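PDB 6IEW: fusion protein of Nuclear RNA export factor 2 and Protein panoramix from Drosophila melanogaster, which acts with Panoramix, Piwi and Nxt1 in cotranscriptional transposon silencing in the ovary, its UBA (TAP-C) domain mediating the interaction with Panoramix. Local coordinates for residues L13-Q16 with G20-S23; W35-A40 with E86-K91; R39-F44 with A79-V84. All blocks are in the same frame, centred on the assembly; numbering follows the deposited sequence.

Contact 1. Residues L13-Q16 with G20-S23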
ATOM      1  N   LEU A  13      -1.852   3.523   7.972  1.00 10.26           N
ATOM      2  CA  LEU A  13      -1.730   4.771   7.222  1.00 10.77           C
ATOM      3  C   LEU A  13      -0.406   4.862   6.466  1.00  9.97           C
ATOM      4  O   LEU A  13      -0.358   5.430   5.372  1.00 11.26           O
ATOM      5  CB  LEU A  13      -1.917   5.979   8.140  1.00 15.62           C
ATOM      6  CG  LEU A  13      -3.340   6.339   8.565  1.00 15.62           C
ATOM      7  CD1 LEU A  13      -3.407   7.791   9.018  1.00 17.94           C
ATOM      8  CD2 LEU A  13      -4.306   6.085   7.423  1.00 18.15           C
ATOM      9  N   LEU A  14       0.680   4.346   7.044  1.00 12.34           N
ATOM     10  CA  LEU A  14       1.955   4.260   6.332  1.00 12.72           C
ATOM     11  C   LEU A  14       1.762   3.607   4.970  1.00 11.29           C
ATOM     12  O   LEU A  14       2.206   4.127   3.938  1.00 11.94           O
ATOM     13  CB  LEU A  14       2.900   3.396   7.165  1.00 17.91           C
ATOM     14  CG  LEU A  14       4.351   3.708   7.514  1.00 35.59           C
ATOM     15  CD1 LEU A  14       4.630   5.200   7.553  1.00 20.42           C
ATOM     16  CD2 LEU A  14       4.625   3.063   8.866  1.00 25.09           C
ATOM     17  N   PHE A  15       1.077   2.467   4.953  1.00 10.47           N
ATOM     18  CA  PHE A  15       0.847   1.737   3.715  1.00  8.98           C
ATOM     19  C   PHE A  15      -0.188   2.440   2.849  1.00 10.16           C
ATOM     20  O   PHE A  15      -0.035   2.514   1.622  1.00  9.93           O
ATOM     21  CB  PHE A  15       0.399   0.319   4.068  1.00  9.59           C
ATOM     22  CG  PHE A  15      -0.022  -0.507   2.892  1.00 10.00           C
ATOM     23  CD1 PHE A  15       0.903  -1.272   2.200  1.00 10.85           C
ATOM     24  CD2 PHE A  15      -1.352  -0.548   2.499  1.00 11.85           C
ATOM     25  CE1 PHE A  15       0.513  -2.047   1.125  1.00 12.23           C
ATOM     26  CE2 PHE A  15      -1.749  -1.323   1.422  1.00 11.39           C
ATOM     27  CZ  PHE A  15      -0.813  -2.072   0.734  1.00 12.39           C
ATOM     28  N   GLN A  16      -1.250   2.960   3.472  1.00  8.86           N
ATOM     29  CA  GLN A  16      -2.278   3.660   2.711  1.00  9.22           C
ATOM     30  C   GLN A  16      -1.707   4.877   1.995  1.00 10.22           C
ATOM     31  O   GLN A  16      -2.073   5.158   0.848  1.00 10.74           O
ATOM     32  CB  GLN A  16      -3.441   4.068   3.623  1.00 11.52           C
ATOM     33  CG  GLN A  16      -4.586   4.744   2.869  1.00 12.51           C
ATOM     34  CD  GLN A  16      -5.848   4.911   3.699  1.00 23.11           C
ATOM     35  OE1 GLN A  16      -5.846   5.575   4.730  1.00 28.41           O
ATOM     36  NE2 GLN A  16      -6.942   4.317   3.235  1.00 26.48           N
ATOM     37  N   GLY A  20      -2.178   4.625  -1.959  1.00 10.11           N
ATOM     38  CA  GLY A  20      -3.406   5.252  -2.403  1.00 10.09           C
ATOM     39  C   GLY A  20      -4.568   4.291  -2.505  1.00 10.78           C
ATOM     40  O   GLY A  20      -5.481   4.513  -3.309  1.00 11.53           O
ATOM     41  N   LEU A  21      -4.550   3.214  -1.725  1.00  9.08           N
ATOM     42  CA  LEU A  21      -5.656   2.270  -1.682  1.00  9.42           C
ATOM     43  C   LEU A  21      -6.668   2.698  -0.628  1.00 10.33           C
ATOM     44  O   LEU A  21      -6.328   3.371   0.349  1.00 10.80           O
ATOM     45  CB  LEU A  21      -5.151   0.866  -1.345  1.00 11.37           C
ATOM     46  CG  LEU A  21      -4.287   0.181  -2.405  1.00 11.08           C
ATOM     47  CD1 LEU A  21      -3.576  -1.026  -1.805  1.00 15.01           C
ATOM     48  CD2 LEU A  21      -5.144  -0.235  -3.593  1.00 12.57           C
ATOM     49  N   ILE A  22      -7.925   2.307  -0.845  1.00  9.94           N
ATOM     50  CA  ILE A  22      -8.954   2.559   0.156  1.00  8.63           C
ATOM     51  C   ILE A  22      -8.702   1.697   1.388  1.00  9.56           C
ATOM     52  O   ILE A  22      -8.027   0.661   1.337  1.00  9.95           O
ATOM     53  CB  ILE A  22     -10.375   2.351  -0.397  1.00  9.58           C
ATOM     54  CG1 ILE A  22     -10.616   0.880  -0.755  1.00 11.06           C
ATOM     55  CG2 ILE A  22     -10.613   3.253  -1.600  1.00 11.13           C
ATOM     56  CD1 ILE A  22     -12.050   0.589  -1.170  1.00 11.72           C
ATOM     57  N   SER A  23      -9.271   2.133   2.517  1.00 10.14           N
ATOM     58  CA  SER A  23      -8.989   1.475   3.788  0.69  9.47           C
ATOM     59  C   SER A  23      -9.315  -0.010   3.747  1.00  9.16           C
ATOM     60  O   SER A  23      -8.634  -0.809   4.402  1.00 10.09           O
ATOM     61  CB  SER A  23      -9.757   2.158   4.918  0.69 11.55           C
ATOM     62  OG  SER A  23     -11.133   1.823   4.876  0.69  7.78           O
TER

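Contact 2. Residues W35-A40 with E86-K91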
ATOM      1  N   TRP A  35       1.551  -7.006   9.384  1.00 14.31           N
ATOM      2  CA  TRP A  35       1.843  -5.658   9.861  1.00 13.80           C
ATOM      3  C   TRP A  35       3.245  -5.180   9.516  1.00 12.62           C
ATOM      4  O   TRP A  35       3.741  -4.228  10.130  1.00 16.22           O
ATOM      5  CB  TRP A  35       1.572  -5.529  11.362  1.00 15.30           C
ATOM      6  CG  TRP A  35       0.153  -5.763  11.655  1.00 13.09           C
ATOM      7  CD1 TRP A  35      -0.456  -6.956  11.930  1.00 17.30           C
ATOM      8  CD2 TRP A  35      -0.867  -4.779  11.656  1.00 11.98           C
ATOM      9  NE1 TRP A  35      -1.804  -6.761  12.119  1.00 20.35           N
ATOM     10  CE2 TRP A  35      -2.079  -5.427  11.958  1.00 13.75           C
ATOM     11  CE3 TRP A  35      -0.871  -3.399  11.446  1.00 12.17           C
ATOM     12  CZ2 TRP A  35      -3.283  -4.742  12.048  1.00 16.25           C
ATOM     13  CZ3 TRP A  35      -2.057  -2.724  11.533  1.00 17.53           C
ATOM     14  CH2 TRP A  35      -3.250  -3.390  11.831  1.00 14.06           C
ATOM     15  N   ASP A  36       3.899  -5.811   8.547  1.00 11.82           N
ATOM     16  CA  ASP A  36       5.221  -5.393   8.109  1.00 12.78           C
ATOM     17  C   ASP A  36       5.088  -4.539   6.858  1.00 10.49           C
ATOM     18  O   ASP A  36       4.545  -4.993   5.844  1.00 11.74           O
ATOM     19  CB  ASP A  36       6.145  -6.578   7.850  1.00 14.77           C
ATOM     20  CG  ASP A  36       7.561  -6.135   7.542  1.00 18.39           C
ATOM     21  OD1 ASP A  36       8.323  -5.854   8.492  1.00 22.89           O
ATOM     22  OD2 ASP A  36       7.903  -6.034   6.352  1.00 15.30           O
ATOM     23  N   PHE A  37       5.592  -3.309   6.946  1.00 12.56           N
ATOM     24  CA  PHE A  37       5.442  -2.323   5.880  1.00 10.39           C
ATOM     25  C   PHE A  37       6.022  -2.835   4.567  1.00 12.19           C
ATOM     26  O   PHE A  37       5.339  -2.847   3.534  1.00 10.54           O
ATOM     27  CB  PHE A  37       6.139  -1.038   6.336  1.00 12.00           C
ATOM     28  CG  PHE A  37       6.087   0.092   5.346  1.00 10.47           C
ATOM     29  CD1 PHE A  37       4.886   0.518   4.806  1.00 10.84           C
ATOM     30  CD2 PHE A  37       7.250   0.764   4.999  1.00 12.63           C
ATOM     31  CE1 PHE A  37       4.852   1.578   3.916  1.00 11.69           C
ATOM     32  CE2 PHE A  37       7.218   1.820   4.113  1.00 13.57           C
ATOM     33  CZ  PHE A  37       6.019   2.227   3.569  1.00 11.50           C
ATOM     34  N   GLU A  38       7.281  -3.277   4.592  1.00 11.17           N
ATOM     35  CA  GLU A  38       7.929  -3.736   3.367  1.00 10.24           C
ATOM     36  C   GLU A  38       7.216  -4.952   2.785  1.00 11.00           C
ATOM     37  O   GLU A  38       6.954  -5.016   1.578  1.00 11.00           O
ATOM     38  CB  GLU A  38       9.401  -4.045   3.639  1.00 13.13           C
ATOM     39  CG  GLU A  38      10.161  -4.517   2.420  1.00 14.66           C
ATOM     40  CD  GLU A  38      11.598  -4.851   2.737  1.00 24.99           C
ATOM     41  OE1 GLU A  38      11.913  -5.034   3.932  1.00 22.98           O
ATOM     42  OE2 GLU A  38      12.412  -4.924   1.794  1.00 23.46           O
ATOM     43  N   ARG A  39       6.882  -5.930   3.629  1.00 11.17           N
ATOM     44  CA  ARG A  39       6.188  -7.109   3.124  1.00 10.05           C
ATOM     45  C   ARG A  39       4.822  -6.748   2.556  1.00 11.07           C
ATOM     46  O   ARG A  39       4.377  -7.347   1.569  1.00 12.70           O
ATOM     47  CB  ARG A  39       6.070  -8.175   4.212  1.00 13.87           C
ATOM     48  CG  ARG A  39       7.402  -8.795   4.595  1.00 21.21           C
ATOM     49  CD  ARG A  39       7.227 -10.178   5.205  1.00 27.74           C
ATOM     50  NE  ARG A  39       6.319 -10.170   6.348  1.00 24.97           N
ATOM     51  CZ  ARG A  39       6.684  -9.866   7.591  1.00 23.69           C
ATOM     52  NH1 ARG A  39       7.941  -9.528   7.854  1.00 26.29           N
ATOM     53  NH2 ARG A  39       5.793  -9.884   8.568  1.00 19.41           N
ATOM     54  N   ALA A  40       4.145  -5.765   3.157  1.00  9.91           N
ATOM     55  CA  ALA A  40       2.840  -5.350   2.650  1.00  9.31           C
ATOM     56  C   ALA A  40       2.954  -4.725   1.265  1.00  9.13           C
ATOM     57  O   ALA A  40       2.118  -4.985   0.391  1.00  9.29           O
ATOM     58  CB  ALA A  40       2.172  -4.388   3.631  1.00 10.41           C
ATOM     59  N   GLU A  86      12.553   0.282  -3.286  1.00 12.09           N
ATOM     60  CA  GLU A  86      13.930   0.587  -3.661  1.00 15.01           C
ATOM     61  C   GLU A  86      14.609   1.443  -2.602  1.00 15.35           C
ATOM     62  O   GLU A  86      15.779   1.221  -2.268  1.00 15.21           O
ATOM     63  CB  GLU A  86      13.962   1.301  -5.013  1.00 15.53           C
ATOM     64  CG  GLU A  86      13.662   0.413  -6.206  1.00 20.48           C
ATOM     65  CD  GLU A  86      13.618   1.190  -7.510  1.00 26.61           C
ATOM     66  OE1 GLU A  86      13.622   2.440  -7.466  1.00 20.89           O
ATOM     67  OE2 GLU A  86      13.579   0.548  -8.581  1.00 31.38           O
ATOM     68  N   GLN A  87      13.889   2.432  -2.067  1.00 11.21           N
ATOM     69  CA  GLN A  87      14.449   3.281  -1.021  1.00 13.25           C
ATOM     70  C   GLN A  87      14.778   2.474   0.227  1.00 19.77           C
ATOM     71  O   GLN A  87      15.811   2.705   0.869  1.00 19.31           O
ATOM     72  CB  GLN A  87      13.472   4.408  -0.692  1.00 13.05           C
ATOM     73  CG  GLN A  87      13.248   5.383  -1.836  1.00 12.96           C
ATOM     74  CD  GLN A  87      12.076   6.309  -1.597  1.00 12.54           C
ATOM     75  OE1 GLN A  87      11.319   6.140  -0.639  1.00 16.37           O
ATOM     76  NE2 GLN A  87      11.913   7.295  -2.472  1.00 14.16           N
ATOM     77  N   ILE A  88      13.909   1.527   0.590  1.00 14.03           N
ATOM     78  CA  ILE A  88      14.157   0.694   1.766  1.00 15.78           C
ATOM     79  C   ILE A  88      15.430  -0.118   1.579  1.00 20.62           C
ATOM     80  O   ILE A  88      16.277  -0.199   2.478  1.00 24.68           O
ATOM     81  CB  ILE A  88      12.937  -0.197   2.059  1.00 18.74           C
ATOM     82  CG1 ILE A  88      11.759   0.658   2.534  1.00 14.66           C
ATOM     83  CG2 ILE A  88      13.283  -1.276   3.079  1.00 22.96           C
ATOM     84  CD1 ILE A  88      10.449  -0.102   2.634  1.00 13.80           C
ATOM     85  N   GLN A  89      15.594  -0.717   0.399  1.00 18.93           N
ATOM     86  CA  GLN A  89      16.815  -1.457   0.105  1.00 26.62           C
ATOM     87  C   GLN A  89      18.032  -0.541   0.123  1.00 28.84           C
ATOM     88  O   GLN A  89      19.084  -0.893   0.672  1.00 30.38           O
ATOM     89  CB  GLN A  89      16.680  -2.154  -1.250  1.00 28.43           C
ATOM     90  CG  GLN A  89      17.773  -3.165  -1.529  1.00 30.33           C
ATOM     91  CD  GLN A  89      17.899  -4.188  -0.418  1.00 45.37           C
ATOM     92  OE1 GLN A  89      17.009  -5.011  -0.212  1.00 43.40           O
ATOM     93  NE2 GLN A  89      19.006  -4.131   0.313  1.00 44.97           N
ATOM     94  N   GLN A  90      17.906   0.650  -0.465  1.00 19.26           N
ATOM     95  CA  GLN A  90      19.034   1.576  -0.512  1.00 28.43           C
ATOM     96  C   GLN A  90      19.419   2.057   0.883  1.00 29.15           C
ATOM     97  O   GLN A  90      20.605   2.258   1.171  1.00 27.22           O
ATOM     98  CB  GLN A  90      18.714   2.750  -1.437  1.00 22.50           C
ATOM     99  CG  GLN A  90      18.652   2.361  -2.905  1.00 23.25           C
ATOM    100  CD  GLN A  90      17.799   3.309  -3.727  1.00 25.57           C
ATOM    101  OE1 GLN A  90      17.432   4.390  -3.270  1.00 29.40           O
ATOM    102  NE2 GLN A  90      17.472   2.901  -4.946  1.00 26.16           N
ATOM    103  N   LYS A  91      18.435   2.246   1.763  1.00 23.42           N
ATOM    104  CA  LYS A  91      18.748   2.641   3.132  1.00 28.70           C
ATOM    105  C   LYS A  91      19.438   1.513   3.889  1.00 35.88           C
ATOM    106  O   LYS A  91      20.379   1.757   4.655  1.00 30.49           O
ATOM    107  CB  LYS A  91      17.483   3.102   3.856  1.00 27.69           C
ATOM    108  CG  LYS A  91      17.648   3.257   5.360  1.00 40.45           C
ATOM    109  CD  LYS A  91      16.531   4.098   5.952  1.00 45.37           C
ATOM    110  CE  LYS A  91      17.091   5.352   6.600  1.00 47.03           C
ATOM    111  NZ  LYS A  91      16.040   6.375   6.852  1.00 56.38           N
TER

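Contact 3. Residues R39-F44 with A79-V84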
ATOM      1  N   ARG A  39       6.882  -5.930   3.629  1.00 11.17           N
ATOM      2  CA  ARG A  39       6.188  -7.109   3.124  1.00 10.05           C
ATOM      3  C   ARG A  39       4.822  -6.748   2.556  1.00 11.07           C
ATOM      4  O   ARG A  39       4.377  -7.347   1.569  1.00 12.70           O
ATOM      5  CB  ARG A  39       6.070  -8.175   4.212  1.00 13.87           C
ATOM      6  CG  ARG A  39       7.402  -8.795   4.595  1.00 21.21           C
ATOM      7  CD  ARG A  39       7.227 -10.178   5.205  1.00 27.74           C
ATOM      8  NE  ARG A  39       6.319 -10.170   6.348  1.00 24.97           N
ATOM      9  CZ  ARG A  39       6.684  -9.866   7.591  1.00 23.69           C
ATOM     10  NH1 ARG A  39       7.941  -9.528   7.854  1.00 26.29           N
ATOM     11  NH2 ARG A  39       5.793  -9.884   8.568  1.00 19.41           N
ATOM     12  N   ALA A  40       4.145  -5.765   3.157  1.00  9.91           N
ATOM     13  CA  ALA A  40       2.840  -5.350   2.650  1.00  9.31           C
ATOM     14  C   ALA A  40       2.954  -4.725   1.265  1.00  9.13           C
ATOM     15  O   ALA A  40       2.118  -4.985   0.391  1.00  9.29           O
ATOM     16  CB  ALA A  40       2.172  -4.388   3.631  1.00 10.41           C
ATOM     17  N   LEU A  41       3.981  -3.903   1.043  1.00  8.38           N
ATOM     18  CA  LEU A  41       4.176  -3.316  -0.279  1.00  9.87           C
ATOM     19  C   LEU A  41       4.439  -4.396  -1.319  1.00  9.60           C
ATOM     20  O   LEU A  41       3.861  -4.376  -2.415  1.00  9.72           O
ATOM     21  CB  LEU A  41       5.320  -2.302  -0.243  1.00  9.48           C
ATOM     22  CG  LEU A  41       5.064  -1.065   0.618  1.00 11.80           C
ATOM     23  CD1 LEU A  41       6.322  -0.214   0.702  1.00 11.04           C
ATOM     24  CD2 LEU A  41       3.900  -0.248   0.076  1.00 12.07           C
ATOM     25  N   LYS A  42       5.305  -5.359  -0.989  1.00 10.24           N
ATOM     26  CA  LYS A  42       5.564  -6.465  -1.906  1.00 10.81           C
ATOM     27  C   LYS A  42       4.299  -7.268  -2.171  1.00  9.51           C
ATOM     28  O   LYS A  42       4.051  -7.703  -3.305  1.00 11.03           O
ATOM     29  CB  LYS A  42       6.647  -7.381  -1.336  1.00 12.17           C
ATOM     30  CG  LYS A  42       8.019  -6.753  -1.238  1.00 12.63           C
ATOM     31  CD  LYS A  42       9.017  -7.754  -0.685  1.00 13.84           C
ATOM     32  CE  LYS A  42      10.413  -7.161  -0.619  1.00 20.37           C
ATOM     33  NZ  LYS A  42      11.388  -8.128  -0.038  1.00 21.69           N
ATOM     34  N   LEU A  43       3.496  -7.493  -1.131  1.00  9.36           N
ATOM     35  CA  LEU A  43       2.263  -8.250  -1.297  1.00 11.23           C
ATOM     36  C   LEU A  43       1.277  -7.509  -2.189  1.00 10.01           C
ATOM     37  O   LEU A  43       0.601  -8.124  -3.022  1.00 11.34           O
ATOM     38  CB  LEU A  43       1.657  -8.545   0.075  1.00 10.17           C
ATOM     39  CG  LEU A  43       0.356  -9.342   0.077  1.00 13.79           C
ATOM     40  CD1 LEU A  43       0.533 -10.681  -0.623  1.00 13.58           C
ATOM     41  CD2 LEU A  43      -0.144  -9.543   1.499  1.00 12.92           C
ATOM     42  N   PHE A  44       1.184  -6.187  -2.033  1.00  9.46           N
ATOM     43  CA  PHE A  44       0.338  -5.390  -2.918  1.00  8.37           C
ATOM     44  C   PHE A  44       0.761  -5.549  -4.373  1.00  9.00           C
ATOM     45  O   PHE A  44      -0.080  -5.740  -5.259  1.00 10.22           O
ATOM     46  CB  PHE A  44       0.393  -3.918  -2.502  1.00  8.74           C
ATOM     47  CG  PHE A  44      -0.056  -2.965  -3.579  1.00  9.31           C
ATOM     48  CD1 PHE A  44      -1.328  -3.058  -4.131  1.00  9.46           C
ATOM     49  CD2 PHE A  44       0.793  -1.971  -4.035  1.00 10.03           C
ATOM     50  CE1 PHE A  44      -1.732  -2.182  -5.126  1.00 12.42           C
ATOM     51  CE2 PHE A  44       0.394  -1.089  -5.020  1.00 11.06           C
ATOM     52  CZ  PHE A  44      -0.868  -1.197  -5.573  1.00 12.00           C
ATOM     53  N   ALA A  79       3.941   2.202  -8.968  1.00  8.94           N
ATOM     54  CA  ALA A  79       5.212   2.910  -9.087  1.00  9.64           C
ATOM     55  C   ALA A  79       5.661   3.476  -7.746  1.00  7.79           C
ATOM     56  O   ALA A  79       6.853   3.431  -7.412  1.00  9.55           O
ATOM     57  CB  ALA A  79       5.087   4.027 -10.120  1.00 12.40           C
ATOM     58  N   ARG A  80       4.725   4.029  -6.973  1.00  8.38           N
ATOM     59  CA  ARG A  80       5.076   4.553  -5.657  1.00  7.61           C
ATOM     60  C   ARG A  80       5.528   3.436  -4.728  1.00  8.83           C
ATOM     61  O   ARG A  80       6.530   3.579  -4.015  1.00  9.73           O
ATOM     62  CB  ARG A  80       3.889   5.311  -5.057  1.00  8.51           C
ATOM     63  CG  ARG A  80       3.645   6.664  -5.699  1.00  9.00           C
ATOM     64  CD  ARG A  80       2.285   7.245  -5.336  1.00  9.99           C
ATOM     65  NE  ARG A  80       2.109   7.453  -3.900  1.00 10.87           N
ATOM     66  CZ  ARG A  80       2.339   8.604  -3.273  1.00 12.89           C
ATOM     67  NH1 ARG A  80       2.766   9.663  -3.951  1.00 13.97           N
ATOM     68  NH2 ARG A  80       2.133   8.700  -1.968  1.00 12.18           N
ATOM     69  N   ALA A  81       4.806   2.314  -4.727  1.00  8.49           N
ATOM     70  CA  ALA A  81       5.195   1.191  -3.882  1.00  8.54           C
ATOM     71  C   ALA A  81       6.562   0.653  -4.281  1.00  9.43           C
ATOM     72  O   ALA A  81       7.392   0.341  -3.419  1.00 10.42           O
ATOM     73  CB  ALA A  81       4.133   0.093  -3.959  1.00  8.73           C
ATOM     74  N   GLU A  82       6.818   0.546  -5.587  1.00  8.98           N
ATOM     75  CA  GLU A  82       8.109   0.041  -6.044  1.00  9.24           C
ATOM     76  C   GLU A  82       9.244   1.000  -5.700  1.00 10.34           C
ATOM     77  O   GLU A  82      10.351   0.561  -5.370  1.00 10.61           O
ATOM     78  CB  GLU A  82       8.062  -0.252  -7.543  1.00  9.88           C
ATOM     79  CG  GLU A  82       7.255  -1.490  -7.888  1.00 12.26           C
ATOM     80  CD  GLU A  82       7.103  -1.696  -9.379  1.00 13.78           C
ATOM     81  OE1 GLU A  82       7.305  -0.722 -10.134  1.00 13.45           O
ATOM     82  OE2 GLU A  82       6.783  -2.831  -9.793  1.00 15.39           O
ATOM     83  N   LEU A  83       8.994   2.313  -5.770  1.00  9.17           N
ATOM     84  CA  LEU A  83      10.043   3.267  -5.414  1.00  8.81           C
ATOM     85  C   LEU A  83      10.377   3.194  -3.931  1.00 10.43           C
ATOM     86  O   LEU A  83      11.551   3.266  -3.551  1.00 12.35           O
ATOM     87  CB  LEU A  83       9.645   4.691  -5.808  1.00 10.28           C
ATOM     88  CG  LEU A  83      10.759   5.732  -5.646  1.00  9.21           C
ATOM     89  CD1 LEU A  83      11.805   5.576  -6.747  1.00 13.42           C
ATOM     90  CD2 LEU A  83      10.197   7.145  -5.629  1.00 10.73           C
ATOM     91  N   VAL A  84       9.359   3.057  -3.078  1.00 10.16           N
ATOM     92  CA  VAL A  84       9.614   2.952  -1.644  1.00  8.94           C
ATOM     93  C   VAL A  84      10.397   1.685  -1.334  1.00 11.18           C
ATOM     94  O   VAL A  84      11.304   1.689  -0.493  1.00 11.04           O
ATOM     95  CB  VAL A  84       8.298   3.044  -0.848  1.00  9.40           C
ATOM     96  CG1 VAL A  84       8.526   2.680   0.614  1.00 10.14           C
ATOM     97  CG2 VAL A  84       7.722   4.443  -0.956  1.00 11.24           C
TER

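Contact 1. Residues L13-Q16 with G20-S23
Gln16 lays its side chain against the backbone of Leu21, with CG 3.4 Å from Leu21 O and the terminal amide just beyond. CG stands anti to the backbone N (chi1 -177°) and the chain runs on extended, which carries NE2 out from the flank of helix 4-19 to the loop, where it gives a hydrogen bond to Leu21 O at 3.1 Å. The acceptor lies close to the amide plane of Gln16 and the donor in the carbonyl plane of Leu21, a well-directed bond. Ser23 N comes within 3.3 Å of the same NE2, but both are donors and do not bond.

The backbone closes the turn as well: Gly20 N donates to Gln16 O at 2.9 Å, and Gly20, with phi of 70°, takes the chain out of helix 4-19. On the inner side, Leu21 CD1 meets the Phe15 ring obliquely, 3.7 Å from CE2. Phe15 also packs on Val26 and Ile29, and both it and Leu21 touch Phe44, so Leu21 joins this loop of the Nxf2 UBA domain to the three-helix core. Ala57 and Ala59 add backbone bonds to Ile22 and Gly20.

The chemistry splits by side: an apolar pair faces the core, while one glutamine amide satisfies a loop carbonyl and holds the turn against the helix it has just left.

Contact 2. Residues W35-A40 with E86-K91
Phe37 and Glu38, from the UBA domain of Nxf2, meet Ile88 of the Panoramix segment; an engineered linker joins the two parts in this construct. Residues 35-40 begin with the turn that launches their helix. Asp36 is the N-cap residue: its OD2 accepts from Arg39 N at 2.9 Å through the lone pair facing away from the other carboxylate oxygen. Its backbone O receives Ala40 N, the opening bond of the helical pattern.

Phe37 comes next, with CG anti to its own N (chi1 180°), so that the ring reaches out from the helix toward the Panoramix helix. Ile88 CD1 approaches it obliquely, 4.0 Å from CE2 and 4.1 Å from CD2. Glu38 follows with an extended chain, and its carboxylate lies near Ile88 CG2, which is 4.0 Å from OE2, a loose van der Waals contact and not a polar bond. The two methyl ends of Ile88 are thus shared out, CD1 to the ring and CG2 to the acid.

Arg39 turns back toward the cap. Its guanidinium lies over Asp36 CB, 3.2 Å from the plane, and NH1 is 3.7 Å from Asp36 OD1, a long charge pairing only.

This surface contact sits where helix 37-49 begins and helix 70-93 nears its end. Phe37 also touches Val18 of helix 4-19 and Val84 of helix 70-93, while Glu38 touches Leu85, one turn before Ile88.

Contact 3. Residues R39-F44 with A79-V84
Helix 37-49, the third helix of the Nxf2 UBA domain, packs here on helix 70-93, the region of Panoramix that interacts with Nxf2; an engineered linker joins the two proteins in this chain. The short helical segments run roughly antiparallel, crossing at -141° with axes 9.6 Å apart. Leu41 and Ala81 lie nearest across the gap, CA to CA 5.9 Å, a close approach consistent with the small side chain of Ala81.

Leu41 reaches across with its two branches divided. CD1 goes to Val84 CG1 at 3.6 Å, the two side chains meeting at about a right angle, and CD2 rests 4.1 Å from Ala81 CB. In the leucine, chi1 of -65° sets CG anti to the carbonyl carbon, and chi2 of 174° then turns CD1 to Val84 and CD2 to Ala81. Val84 answers with CG1, which is the branch anti to its backbone N.

Phe44, three residues on, offers its ring edge: Ala81 CB lies near the ring plane, 3.9 Å from CD2 and 4.1 Å from CE2. The methyl thus meets Leu41 CD2 and the phenyl rim from two roughly perpendicular directions. Leu41 also leans on Phe15 and Val18, so in this fusion the Panoramix helix packs beside the Nxf2 domain core. At one side of the interface Arg80 bridges to Glu17 and bonds to Val18 O.

Across these two segments the chemistry is purely apolar: methyls and one ring edge, three of the four touching residues buried. Cohesion here would come from shape and desolvation, with polar bonds to helix 4-19 supplied by Arg80 nearby.

From the N terminus, contact 1 closes first, a tight turn from helix 4-19 into the loop before helix 23-32. Contacts 2 and 3 come later, in series with it, and both span the engineered linker: each starts on helix 37-49 and returns from helix 70-93. Contact 3 nests inside the wider loop of contact 2, apart from the shared Arg39 and Ala40, as suits the roughly antiparallel helices. Phe37 CE2 and Val84 CG1, 3.8 Å apart, join them. Phe15 of contact 1 reaches the third helix, CD1 lying 3.8 Å from Leu41 CD2, so the domain core continues into the Panoramix interface.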